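Local atomic coordinates of PfEMP1 variant 1 of strain MC (Plasmodium falciparum, PDB entry 5LGD), a protein that probably binds a receptor on the surface of host cells, this chain being a helical piece of the much longer protein that belongs to the DBL-domain clan. Residues 3-6 against 7-11; 14-17 against 18-22; 52-55 against 56-60; 105-108 against 109-113; 146-149 against 150-154. All blocks are in the same frame, centred on the assembly; numbering follows the deposited sequence. Where two conformers were deposited one is given.

Contact 1 (3-6 against 7-11); sequences KIMS and YNAFF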
loop_
_atom_site.group_PDB
_atom_site.type_symbol
_atom_site.label_atom_id
_atom_site.label_comp_id
_atom_site.label_asym_id
_atom_site.label_seq_id
_atom_site.Cartn_x
_atom_site.Cartn_y
_atom_site.Cartn_z
ATOM N N LYS B 3 28.651 13.936 -7.955
ATOM C CA LYS B 3 29.598 14.601 -7.071
ATOM C C LYS B 3 30.630 13.584 -6.642
ATOM O O LYS B 3 30.600 12.466 -7.179
ATOM C CB LYS B 3 28.912 15.343 -5.934
ATOM C CG LYS B 3 28.224 16.628 -6.397
ATOM C CD LYS B 3 26.768 16.395 -6.653
ATOM C CE LYS B 3 26.158 17.552 -7.376
ATOM N NZ LYS B 3 25.321 17.018 -8.474
ATOM N N ILE B 4 31.583 13.946 -5.762
ATOM C CA ILE B 4 32.661 13.006 -5.374
ATOM C C ILE B 4 32.069 11.613 -4.947
ATOM O O ILE B 4 32.672 10.561 -5.201
ATOM C CB ILE B 4 33.651 13.630 -4.320
ATOM C CG1 ILE B 4 34.014 15.111 -4.663
ATOM C CG2 ILE B 4 34.923 12.784 -4.184
ATOM C CD1 ILE B 4 33.696 16.136 -3.599
ATOM N N MET B 5 30.836 11.652 -4.407
ATOM C CA MET B 5 30.036 10.555 -3.879
ATOM C C MET B 5 28.614 10.661 -4.451
ATOM O O MET B 5 28.405 11.409 -5.411
ATOM C CB MET B 5 30.004 10.683 -2.341
ATOM C CG MET B 5 29.602 12.065 -1.845
ATOM S SD MET B 5 30.487 12.628 -0.351
ATOM C CE MET B 5 31.609 13.773 -1.083
ATOM N N SER B 6 27.632 9.935 -3.855
ATOM C CA SER B 6 26.223 10.017 -4.266
ATOM C C SER B 6 25.726 11.430 -3.965
ATOM O O SER B 6 26.260 12.072 -3.053
ATOM C CB SER B 6 25.375 8.988 -3.521
ATOM O OG SER B 6 24.995 9.388 -2.208
ATOM N N TYR B 7 24.731 11.926 -4.727
ATOM C CA TYR B 7 24.181 13.268 -4.509
ATOM C C TYR B 7 23.676 13.429 -3.057
ATOM O O TYR B 7 24.120 14.347 -2.379
ATOM C CB TYR B 7 23.133 13.678 -5.570
ATOM C CG TYR B 7 22.549 15.052 -5.310
ATOM C CD1 TYR B 7 23.318 16.207 -5.475
ATOM C CD2 TYR B 7 21.247 15.198 -4.838
ATOM C CE1 TYR B 7 22.797 17.468 -5.192
ATOM C CE2 TYR B 7 20.710 16.455 -4.573
ATOM C CZ TYR B 7 21.489 17.584 -4.735
ATOM O OH TYR B 7 20.943 18.803 -4.419
ATOM N N ASN B 8 22.892 12.459 -2.544
ATOM C CA ASN B 8 22.378 12.458 -1.167
ATOM C C ASN B 8 23.520 12.598 -0.159
ATOM O O ASN B 8 23.493 13.519 0.644
ATOM C CB ASN B 8 21.508 11.225 -0.886
ATOM C CG ASN B 8 20.862 11.231 0.498
ATOM O OD1 ASN B 8 21.372 10.634 1.473
ATOM N ND2 ASN B 8 19.727 11.915 0.616
ATOM N N ALA B 9 24.575 11.773 -0.284
ATOM C CA ALA B 9 25.770 11.821 0.580
ATOM C C ALA B 9 26.466 13.178 0.499
ATOM O O ALA B 9 26.818 13.751 1.537
ATOM C CB ALA B 9 26.747 10.726 0.182
ATOM N N PHE B 10 26.664 13.691 -0.745
ATOM C CA PHE B 10 27.323 14.968 -0.963
ATOM C C PHE B 10 26.553 16.125 -0.353
ATOM O O PHE B 10 27.146 16.965 0.332
ATOM C CB PHE B 10 27.594 15.210 -2.458
ATOM C CG PHE B 10 28.294 16.519 -2.706
ATOM C CD1 PHE B 10 29.670 16.619 -2.592
ATOM C CD2 PHE B 10 27.570 17.662 -3.032
ATOM C CE1 PHE B 10 30.311 17.845 -2.769
ATOM C CE2 PHE B 10 28.217 18.878 -3.254
ATOM C CZ PHE B 10 29.576 18.969 -3.082
ATOM N N PHE B 11 25.237 16.171 -0.631
ATOM C CA PHE B 11 24.303 17.188 -0.144
ATOM C C PHE B 11 24.456 17.455 1.378
ATOM O O PHE B 11 24.621 18.603 1.795
ATOM C CB PHE B 11 22.844 16.788 -0.504
ATOM C CG PHE B 11 21.784 17.780 -0.086
ATOM C CD1 PHE B 11 21.309 17.809 1.225
ATOM C CD2 PHE B 11 21.296 18.721 -0.986
ATOM C CE1 PHE B 11 20.356 18.754 1.619
ATOM C CE2 PHE B 11 20.307 19.639 -0.604
ATOM C CZ PHE B 11 19.874 19.674 0.698
#
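The backbone turns from an irregular lead-in into helix at S6, whose O accepts the amide N of F10 at 2.8 Å in the first i to i+4 bond, 164° at the hydrogen. S6 also closes the helix end with its side chain: OG, held between its own backbone N and carbonyl carbon, accepts from A9 N at 3.1 Å. This makes S6 the N-cap of helix 7-29. M5, just before the cap, folds back on F10 four residues into the helix, a hydrophobic staple in which M5 CE meets the ring edge at F10 CD1, 3.8 Å away. M5 CG also rests on A9 CB at 3.7 Å. One face of the F10 ring belongs to K3, which crosses it at about a right angle; CG stands 3.7 Å from the ring centroid in a CH-pi contact. Farther along, K3 CD reaches the edge of the Y7 ring at CD1, 3.7 Å, running alongside that tyrosine. Y7 OH bonds to I66 O on helix 45-70.

Contact 2 (14-17 against 18-22); sequences WVHD and MLIDS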
loop_
_atom_site.group_PDB
_atom_site.type_symbol
_atom_site.label_atom_id
_atom_site.label_comp_id
_atom_site.label_asym_id
_atom_site.label_seq_id
_atom_site.Cartn_x
_atom_site.Cartn_y
_atom_site.Cartn_z
ATOM N N TRP B 14 28.074 18.687 2.489
ATOM C CA TRP B 14 28.285 20.089 2.133
ATOM C C TRP B 14 27.595 20.989 3.156
ATOM O O TRP B 14 28.220 21.929 3.663
ATOM C CB TRP B 14 27.810 20.383 0.701
ATOM C CG TRP B 14 28.069 21.792 0.272
ATOM C CD1 TRP B 14 29.107 22.235 -0.498
ATOM C CD2 TRP B 14 27.272 22.950 0.578
ATOM N NE1 TRP B 14 29.018 23.598 -0.670
ATOM C CE2 TRP B 14 27.912 24.064 -0.004
ATOM C CE3 TRP B 14 26.081 23.156 1.297
ATOM C CZ2 TRP B 14 27.417 25.364 0.133
ATOM C CZ3 TRP B 14 25.596 24.450 1.428
ATOM C CH2 TRP B 14 26.254 25.530 0.837
ATOM N N VAL B 15 26.318 20.704 3.442
ATOM C CA VAL B 15 25.476 21.391 4.433
ATOM C C VAL B 15 26.180 21.362 5.809
ATOM O O VAL B 15 26.365 22.409 6.436
ATOM C CB VAL B 15 24.039 20.787 4.463
ATOM C CG1 VAL B 15 23.282 21.201 5.726
ATOM C CG2 VAL B 15 23.254 21.192 3.217
ATOM N N HIS B 16 26.597 20.171 6.257
ATOM C CA HIS B 16 27.306 20.000 7.511
ATOM C C HIS B 16 28.610 20.835 7.565
ATOM O O HIS B 16 28.824 21.600 8.515
ATOM C CB HIS B 16 27.613 18.497 7.723
ATOM C CG HIS B 16 28.538 18.250 8.865
ATOM N ND1 HIS B 16 29.902 18.134 8.671
ATOM C CD2 HIS B 16 28.270 18.129 10.181
ATOM C CE1 HIS B 16 30.412 17.938 9.868
ATOM N NE2 HIS B 16 29.467 17.910 10.802
ATOM N N ASP B 17 29.486 20.655 6.563
ATOM C CA ASP B 17 30.766 21.370 6.486
ATOM C C ASP B 17 30.589 22.899 6.353
ATOM O O ASP B 17 31.405 23.634 6.898
ATOM C CB ASP B 17 31.619 20.827 5.317
ATOM C CG ASP B 17 32.003 19.358 5.420
ATOM O OD1 ASP B 17 31.660 18.712 6.446
ATOM O OD2 ASP B 17 32.609 18.848 4.475
ATOM N N MET B 18 29.526 23.386 5.674
ATOM C CA MET B 18 29.374 24.833 5.599
ATOM C C MET B 18 28.948 25.394 6.984
ATOM O O MET B 18 29.510 26.409 7.424
ATOM C CB MET B 18 28.518 25.294 4.397
ATOM C CG MET B 18 27.066 25.536 4.683
ATOM S SD MET B 18 26.821 27.208 5.313
ATOM C CE MET B 18 25.116 27.197 5.443
ATOM N N LEU B 19 28.081 24.667 7.711
ATOM C CA LEU B 19 27.613 25.062 9.050
ATOM C C LEU B 19 28.750 25.099 10.040
ATOM O O LEU B 19 28.827 26.021 10.868
ATOM C CB LEU B 19 26.498 24.123 9.532
ATOM C CG LEU B 19 25.160 24.238 8.747
ATOM C CD1 LEU B 19 24.149 23.214 9.230
ATOM C CD2 LEU B 19 24.567 25.608 8.879
ATOM N N ILE B 20 29.677 24.138 9.880
ATOM C CA ILE B 20 30.874 23.968 10.682
ATOM C C ILE B 20 31.860 25.086 10.369
ATOM O O ILE B 20 32.415 25.676 11.285
ATOM C CB ILE B 20 31.446 22.509 10.561
ATOM C CG1 ILE B 20 30.538 21.460 11.295
ATOM C CG2 ILE B 20 32.872 22.380 11.089
ATOM C CD1 ILE B 20 29.980 21.823 12.599
ATOM N N ASP B 21 32.045 25.403 9.106
ATOM C CA ASP B 21 32.913 26.494 8.663
ATOM C C ASP B 21 32.391 27.830 9.186
ATOM O O ASP B 21 33.161 28.627 9.714
ATOM C CB ASP B 21 33.041 26.491 7.144
ATOM C CG ASP B 21 33.849 25.367 6.527
ATOM O OD1 ASP B 21 34.629 24.729 7.254
ATOM O OD2 ASP B 21 33.741 25.166 5.302
ATOM N N SER B 22 31.073 28.032 9.150
ATOM C CA SER B 22 30.446 29.246 9.682
ATOM C C SER B 22 30.813 29.422 11.186
ATOM O O SER B 22 31.232 30.506 11.593
ATOM C CB SER B 22 28.938 29.215 9.442
ATOM O OG SER B 22 28.338 30.461 9.751
#
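Two successive turns of the long helix 7-29 meet here, in the helical core of the domain, and W14, V15 and H16 each set a side chain against the residue four positions on. W14 and M18 form a Met-aromatic pair of an oblique kind: SD lies 5.5 Å from the centroid of the six-membered ring, while M18 CG makes the nearer approach, 3.7 Å from W14 CZ3. M18 CB is over that same ring, set toward its rim. V15 and L19 run alongside each other, CG1 to CD1 at 4.1 Å. H16 swings out with CG anti to the backbone N (chi1 170°), which brings its imidazole under I20; I20 CG1 sits over the ring face, 4.0 Å from the centroid, and makes a CH-pi contact. NE2 bonds to E108 on helix 106-118, and Y103 stacks on the ring. The indole NE1 of W14 is likewise taken up, by E62 of helix 45-70. With one acidic side chain at each nitrogen, the histidine would probably be biased toward its protonated form. The bond at its other nitrogen runs from H16 ND1 to D17 OD1, 2.9 Å long and straight at 162°, with the oxygen close to the imidazole plane.

Contact 3 (52-55 against 56-60); sequences FQKW and VEQKK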
loop_
_atom_site.group_PDB
_atom_site.type_symbol
_atom_site.label_atom_id
_atom_site.label_comp_id
_atom_site.label_asym_id
_atom_site.label_seq_id
_atom_site.Cartn_x
_atom_site.Cartn_y
_atom_site.Cartn_z
ATOM N N PHE B 52 36.330 36.081 4.919
ATOM C CA PHE B 52 35.016 35.654 5.382
ATOM C C PHE B 52 33.968 36.093 4.320
ATOM O O PHE B 52 33.160 35.268 3.922
ATOM C CB PHE B 52 34.700 36.208 6.771
ATOM C CG PHE B 52 33.292 35.927 7.250
ATOM C CD1 PHE B 52 32.795 34.624 7.286
ATOM C CD2 PHE B 52 32.480 36.955 7.711
ATOM C CE1 PHE B 52 31.492 34.369 7.712
ATOM C CE2 PHE B 52 31.174 36.697 8.142
ATOM C CZ PHE B 52 30.688 35.410 8.132
ATOM N N GLN B 53 34.044 37.343 3.814
ATOM C CA GLN B 53 33.156 37.836 2.747
ATOM C C GLN B 53 33.282 36.969 1.480
ATOM O O GLN B 53 32.266 36.658 0.858
ATOM C CB GLN B 53 33.428 39.313 2.409
ATOM C CG GLN B 53 32.418 39.884 1.410
ATOM C CD GLN B 53 32.442 41.379 1.366
ATOM O OE1 GLN B 53 33.383 41.991 0.849
ATOM N NE2 GLN B 53 31.390 42.000 1.886
ATOM N N LYS B 54 34.530 36.591 1.111
ATOM C CA LYS B 54 34.845 35.742 -0.044
ATOM C C LYS B 54 34.164 34.383 0.118
ATOM O O LYS B 54 33.473 33.934 -0.801
ATOM C CB LYS B 54 36.370 35.547 -0.162
ATOM C CG LYS B 54 36.868 35.247 -1.572
ATOM C CD LYS B 54 38.232 34.558 -1.557
ATOM C CE LYS B 54 38.860 34.523 -2.932
ATOM N NZ LYS B 54 40.176 33.829 -2.917
ATOM N N TRP B 55 34.361 33.735 1.299
ATOM C CA TRP B 55 33.783 32.452 1.644
ATOM C C TRP B 55 32.286 32.464 1.448
ATOM O O TRP B 55 31.788 31.515 0.868
ATOM C CB TRP B 55 34.116 32.100 3.106
ATOM C CG TRP B 55 33.499 30.828 3.603
ATOM C CD1 TRP B 55 33.937 29.555 3.379
ATOM C CD2 TRP B 55 32.355 30.714 4.456
ATOM N NE1 TRP B 55 33.147 28.655 4.054
ATOM C CE2 TRP B 55 32.180 29.341 4.742
ATOM C CE3 TRP B 55 31.454 31.642 5.006
ATOM C CZ2 TRP B 55 31.130 28.873 5.538
ATOM C CZ3 TRP B 55 30.439 31.175 5.828
ATOM C CH2 TRP B 55 30.281 29.806 6.079
ATOM N N VAL B 56 31.569 33.517 1.930
ATOM C CA VAL B 56 30.101 33.648 1.805
ATOM C C VAL B 56 29.680 33.571 0.328
ATOM O O VAL B 56 28.776 32.809 0.012
ATOM C CB VAL B 56 29.498 34.906 2.501
ATOM C CG1 VAL B 56 27.971 34.842 2.537
ATOM C CG2 VAL B 56 30.040 35.101 3.904
ATOM N N GLU B 57 30.370 34.300 -0.569
ATOM C CA GLU B 57 30.080 34.285 -2.006
ATOM C C GLU B 57 30.369 32.918 -2.638
ATOM O O GLU B 57 29.537 32.442 -3.407
ATOM C CB GLU B 57 30.763 35.440 -2.761
ATOM C CG GLU B 57 29.785 36.468 -3.311
ATOM C CD GLU B 57 28.678 35.946 -4.213
ATOM O OE1 GLU B 57 28.994 35.426 -5.308
ATOM O OE2 GLU B 57 27.493 36.055 -3.823
ATOM N N GLN B 58 31.487 32.255 -2.250
ATOM C CA GLN B 58 31.847 30.883 -2.684
ATOM C C GLN B 58 30.754 29.878 -2.289
ATOM O O GLN B 58 30.392 29.020 -3.101
ATOM C CB GLN B 58 33.181 30.423 -2.054
ATOM C CG GLN B 58 34.327 30.292 -3.052
ATOM C CD GLN B 58 35.563 31.080 -2.643
ATOM O OE1 GLN B 58 36.009 31.995 -3.352
ATOM N NE2 GLN B 58 36.164 30.728 -1.510
ATOM N N LYS B 59 30.236 29.973 -1.033
ATOM C CA LYS B 59 29.188 29.057 -0.559
ATOM C C LYS B 59 27.841 29.360 -1.216
ATOM O O LYS B 59 27.133 28.421 -1.552
ATOM C CB LYS B 59 29.099 28.996 0.978
ATOM C CG LYS B 59 30.447 28.754 1.685
ATOM C CD LYS B 59 30.708 27.278 2.000
ATOM C CE LYS B 59 31.629 26.627 0.991
ATOM N NZ LYS B 59 31.597 25.131 1.087
ATOM N N LYS B 60 27.517 30.657 -1.452
ATOM C CA LYS B 60 26.302 31.097 -2.150
ATOM C C LYS B 60 26.231 30.510 -3.568
ATOM O O LYS B 60 25.153 30.074 -4.006
ATOM C CB LYS B 60 26.242 32.636 -2.225
ATOM C CG LYS B 60 25.648 33.270 -0.958
ATOM C CD LYS B 60 25.487 34.802 -1.030
ATOM C CE LYS B 60 24.650 35.328 -2.190
ATOM N NZ LYS B 60 23.244 34.827 -2.179
HETATM O O HOH W 1 33.656 34.225 -3.502
#
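One face of the W55 indole carries the aliphatic part of K59: CG lies 3.6 Å from the centroid of the five-membered ring, almost on its normal, in a CH-pi contact. The phenyl ring of F52 receives V56 CG2 over one face, set toward the rim, 4.1 Å from F52 CE1. That same methyl also approaches W55 CE3 at 3.9 Å, so one V56 methyl touches both aromatic residues. K59 reaches the indole because its chain bends at chi2 (-95°), which lays CD 3.5 Å from W55 NE1. The indole nitrogen is buried with no hydrogen-bond partner in the model, whereas K59 NZ goes on to a salt bridge with E62. F52 with V56 and W55 with K59 are i to i+4 pairings along helix 45-70, on the side that packs against helix 7-29 and helix 144-162; W25 meets W55 edge-to-face and also touches the F52 ring. Round the helix lies a more polar pair. K54 stretches out fully and Q58 crosses it obliquely, OE1 coming to 3.8 Å from K54 CG. A water joins the backbone O of K54, to which it donates at 2.7 Å, to Q58 OE1 at 3.2 Å.

Contact 4 (105-108 against 109-113); sequences DANE and IKRIE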
loop_
_atom_site.group_PDB
_atom_site.type_symbol
_atom_site.label_atom_id
_atom_site.label_comp_id
_atom_site.label_asym_id
_atom_site.label_seq_id
_atom_site.Cartn_x
_atom_site.Cartn_y
_atom_site.Cartn_z
ATOM N N ASP B 105 27.285 13.641 16.590
ATOM C CA ASP B 105 27.931 14.605 17.471
ATOM C C ASP B 105 26.933 15.645 17.960
ATOM O O ASP B 105 26.661 16.616 17.264
ATOM C CB ASP B 105 29.125 15.235 16.727
ATOM C CG ASP B 105 30.054 16.134 17.518
ATOM O OD1 ASP B 105 29.700 16.511 18.656
ATOM O OD2 ASP B 105 31.109 16.518 16.969
ATOM N N ALA B 106 26.398 15.437 19.177
ATOM C CA ALA B 106 25.397 16.300 19.808
ATOM C C ALA B 106 25.887 17.719 20.083
ATOM O O ALA B 106 25.097 18.673 20.038
ATOM C CB ALA B 106 24.904 15.654 21.097
ATOM N N ASN B 107 27.170 17.866 20.386
ATOM C CA ASN B 107 27.755 19.165 20.690
ATOM C C ASN B 107 27.914 20.005 19.478
ATOM O O ASN B 107 27.774 21.222 19.542
ATOM C CB ASN B 107 29.063 19.010 21.410
ATOM C CG ASN B 107 29.460 20.269 22.102
ATOM O OD1 ASN B 107 28.805 20.742 23.027
ATOM N ND2 ASN B 107 30.457 20.902 21.585
ATOM N N GLU B 108 28.202 19.358 18.353
ATOM C CA GLU B 108 28.268 20.008 17.070
ATOM C C GLU B 108 26.835 20.566 16.788
ATOM O O GLU B 108 26.719 21.703 16.333
ATOM C CB GLU B 108 28.739 18.976 16.029
ATOM C CG GLU B 108 28.520 19.337 14.594
ATOM C CD GLU B 108 29.057 18.253 13.694
ATOM O OE1 GLU B 108 30.278 18.282 13.412
ATOM O OE2 GLU B 108 28.265 17.376 13.275
ATOM N N ILE B 109 25.775 19.825 17.184
ATOM C CA ILE B 109 24.380 20.264 16.995
ATOM C C ILE B 109 24.104 21.485 17.872
ATOM O O ILE B 109 23.597 22.476 17.361
ATOM C CB ILE B 109 23.355 19.110 17.203
ATOM C CG1 ILE B 109 23.561 17.994 16.174
ATOM C CG2 ILE B 109 21.888 19.615 17.249
ATOM C CD1 ILE B 109 23.320 18.343 14.739
ATOM N N LYS B 110 24.545 21.457 19.148
ATOM C CA LYS B 110 24.412 22.592 20.078
ATOM C C LYS B 110 24.956 23.904 19.453
ATOM O O LYS B 110 24.277 24.928 19.512
ATOM C CB LYS B 110 25.156 22.288 21.390
ATOM C CG LYS B 110 24.856 23.235 22.556
ATOM C CD LYS B 110 25.627 22.770 23.782
ATOM C CE LYS B 110 25.143 23.425 25.037
ATOM N NZ LYS B 110 25.780 22.817 26.227
ATOM N N ARG B 111 26.200 23.850 18.891
ATOM C CA ARG B 111 26.908 24.964 18.245
ATOM C C ARG B 111 26.128 25.485 17.019
ATOM O O ARG B 111 26.025 26.704 16.826
ATOM C CB ARG B 111 28.354 24.560 17.805
ATOM C CG ARG B 111 29.291 24.025 18.907
ATOM C CD ARG B 111 30.820 24.131 18.665
ATOM N NE ARG B 111 31.294 24.026 17.275
ATOM C CZ ARG B 111 31.463 22.891 16.597
ATOM N NH1 ARG B 111 31.127 21.735 17.136
ATOM N NH2 ARG B 111 31.900 22.914 15.347
ATOM N N ILE B 112 25.590 24.552 16.186
ATOM C CA ILE B 112 24.849 24.877 14.968
ATOM C C ILE B 112 23.533 25.592 15.370
ATOM O O ILE B 112 23.261 26.688 14.876
ATOM C CB ILE B 112 24.612 23.624 14.084
ATOM C CG1 ILE B 112 25.975 23.056 13.596
ATOM C CG2 ILE B 112 23.691 23.997 12.887
ATOM C CD1 ILE B 112 25.990 21.684 12.912
ATOM N N GLU B 113 22.771 24.993 16.317
ATOM C CA GLU B 113 21.528 25.520 16.870
ATOM C C GLU B 113 21.755 26.960 17.378
ATOM O O GLU B 113 20.976 27.842 17.019
ATOM C CB GLU B 113 21.030 24.588 17.982
ATOM C CG GLU B 113 19.547 24.677 18.287
ATOM C CD GLU B 113 19.035 23.700 19.331
ATOM O OE1 GLU B 113 19.850 23.166 20.119
ATOM O OE2 GLU B 113 17.803 23.485 19.369
HETATM O O HOH W 2 27.863 20.901 25.806
#
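E108 and I112 lie side by side and point the same way, E108 CG resting 3.8 Å from I112 CD1. I112 CG1 comes closer still to the backbone, 3.1 Å from E108 O, the oxygen that also accepts I112 N. One residue back, N107 OD1 meets the K110 chain part-way, 3.8 Å from CD; a water links their ends, donating to N107 OD1 and accepting from K110 NZ, each at 2.9 Å. R111 CG lies 3.2 Å from N107 O, and its guanidinium, oblique to E108, makes no salt bridge with that carboxylate. Behind these pairs, D105 is the N-cap of helix 106-118: OD1 takes the E108 amide N at 3.2 Å, approached from above the carboxylate plane (71° out of it), and adds a weak bond from N107 N. Next outward, D105 OD2 and N107 ND2 hydrogen-bond to a glycerol, probably left from the crystallisation liquor. The E108 chain is extended, chi2 179°, which carries its carboxylate out to H16 on helix 7-29, while I109 packs on helix 92-103. D105, at the amide end, would be expected to gain from the helix dipole, and the buried E108 carboxylate is probably stabilised by its histidine partner.

Contact 5 (146-149 against 150-154); sequences DKLL and QHEQK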
loop_
_atom_site.group_PDB
_atom_site.type_symbol
_atom_site.label_atom_id
_atom_site.label_comp_id
_atom_site.label_asym_id
_atom_site.label_seq_id
_atom_site.Cartn_x
_atom_site.Cartn_y
_atom_site.Cartn_z
ATOM N N ASP B 146 19.933 29.402 2.617
ATOM C CA ASP B 146 19.827 30.695 1.948
ATOM C C ASP B 146 19.695 31.852 2.984
ATOM O O ASP B 146 20.434 32.835 2.899
ATOM C CB ASP B 146 18.644 30.670 0.985
ATOM C CG ASP B 146 18.789 29.638 -0.123
ATOM O OD1 ASP B 146 19.581 29.881 -1.063
ATOM O OD2 ASP B 146 18.032 28.640 -0.106
ATOM N N LYS B 147 18.813 31.691 3.992
ATOM C CA LYS B 147 18.613 32.661 5.079
ATOM C C LYS B 147 19.943 32.885 5.805
ATOM O O LYS B 147 20.334 34.037 6.025
ATOM C CB LYS B 147 17.565 32.141 6.083
ATOM C CG LYS B 147 16.117 32.423 5.688
ATOM C CD LYS B 147 15.455 33.440 6.634
ATOM C CE LYS B 147 15.156 32.929 8.033
ATOM N NZ LYS B 147 14.881 34.045 8.979
ATOM N N LEU B 148 20.658 31.769 6.129
ATOM C CA LEU B 148 21.969 31.811 6.777
ATOM C C LEU B 148 23.026 32.474 5.931
ATOM O O LEU B 148 23.717 33.362 6.440
ATOM C CB LEU B 148 22.454 30.439 7.273
ATOM C CG LEU B 148 23.766 30.499 8.050
ATOM C CD1 LEU B 148 23.579 31.189 9.390
ATOM C CD2 LEU B 148 24.347 29.161 8.227
ATOM N N LEU B 149 23.133 32.096 4.634
ATOM C CA LEU B 149 24.093 32.749 3.734
ATOM C C LEU B 149 23.800 34.255 3.559
ATOM O O LEU B 149 24.738 35.033 3.430
ATOM C CB LEU B 149 24.247 32.027 2.391
ATOM C CG LEU B 149 24.959 30.658 2.443
ATOM C CD1 LEU B 149 24.886 29.955 1.088
ATOM C CD2 LEU B 149 26.430 30.782 2.940
ATOM N N GLN B 150 22.520 34.666 3.664
ATOM C CA GLN B 150 22.110 36.078 3.606
ATOM C C GLN B 150 22.614 36.782 4.880
ATOM O O GLN B 150 23.223 37.856 4.800
ATOM C CB GLN B 150 20.580 36.197 3.484
ATOM C CG GLN B 150 20.087 36.359 2.043
ATOM C CD GLN B 150 18.927 35.479 1.635
ATOM O OE1 GLN B 150 17.943 35.286 2.368
ATOM N NE2 GLN B 150 18.983 35.003 0.398
ATOM N N HIS B 151 22.401 36.130 6.052
ATOM C CA HIS B 151 22.851 36.623 7.357
ATOM C C HIS B 151 24.374 36.800 7.368
ATOM O O HIS B 151 24.879 37.799 7.896
ATOM C CB HIS B 151 22.408 35.671 8.484
ATOM C CG HIS B 151 23.026 35.986 9.810
ATOM N ND1 HIS B 151 22.455 36.905 10.668
ATOM C CD2 HIS B 151 24.175 35.527 10.358
ATOM C CE1 HIS B 151 23.255 36.957 11.718
ATOM N NE2 HIS B 151 24.305 36.144 11.578
ATOM N N GLU B 152 25.090 35.841 6.764
ATOM C CA GLU B 152 26.546 35.822 6.663
ATOM C C GLU B 152 27.059 36.994 5.847
ATOM O O GLU B 152 28.080 37.581 6.194
ATOM C CB GLU B 152 27.042 34.469 6.111
ATOM C CG GLU B 152 26.846 33.297 7.067
ATOM C CD GLU B 152 27.575 33.381 8.397
ATOM O OE1 GLU B 152 28.682 32.804 8.493
ATOM O OE2 GLU B 152 27.000 33.927 9.369
ATOM N N GLN B 153 26.339 37.343 4.776
ATOM C CA GLN B 153 26.652 38.470 3.902
ATOM C C GLN B 153 26.542 39.799 4.672
ATOM O O GLN B 153 27.334 40.703 4.428
ATOM C CB GLN B 153 25.716 38.464 2.694
ATOM C CG GLN B 153 26.198 39.327 1.526
ATOM C CD GLN B 153 27.330 38.667 0.766
ATOM O OE1 GLN B 153 27.115 37.760 -0.054
ATOM N NE2 GLN B 153 28.558 39.122 1.007
ATOM N N LYS B 154 25.566 39.896 5.605
ATOM C CA LYS B 154 25.329 41.061 6.461
ATOM C C LYS B 154 26.371 41.164 7.555
ATOM O O LYS B 154 26.759 42.275 7.881
ATOM C CB LYS B 154 23.905 41.066 7.037
ATOM C CG LYS B 154 22.850 41.450 5.998
ATOM C CD LYS B 154 21.515 40.751 6.232
ATOM C CE LYS B 154 20.574 40.921 5.058
ATOM N NZ LYS B 154 19.251 40.285 5.302
#
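L148 and E152 make the close-packed side: chi1 of -69° swings E152 CG to the side of its backbone N, where it presses to 3.2 Å from L148 O, and that oxygen also accepts E152 N at 2.9 Å. The two side chains themselves touch more lightly, CG to CG at 4.3 Å. The E152 carboxylate is secured by R26 in a salt bridge and by S22. D146, one turn back, is buried and salt-bridged to K67. This flank of helix 144-162 faces helix 7-29, with L148 on M18 and L19, and helix 45-70, so the turn is wedged into the helical bundle of the domain. The more open flank behaves differently. Q150 curls back over the preceding turn until its CD is 3.3 Å from D146 O, the oxygen bonded by Q150 N at 2.9 Å. H151 CB comes to 3.4 Å from L148 O, and its ring stands obliquely to the same oxygen. K147 winds away from this turn, and its NZ bonds to G120 O.

The five contacts come in series along the chain and sample four helices: contacts 1 and 2 on helix 7-29, contact 3 on 45-70, contact 4 on 106-118 and contact 5 on 144-162. Contact 2 lies near the middle, its centre about 12 Å from those of contacts 3 and 4 and about 13 Å from contact 5, touching all three. Contacts 3 and 5 also meet, their centres about 10 Å apart, whereas contacts 3 and 4 sit on opposite sides of the chain's centre. Contact 1 is peripheral: there F11 meets an aromatic ring of a different protein's chain edge-to-face, and N8 packs on that chain. Helix 7-29 thus joins the core to a surface consistent with receptor binding.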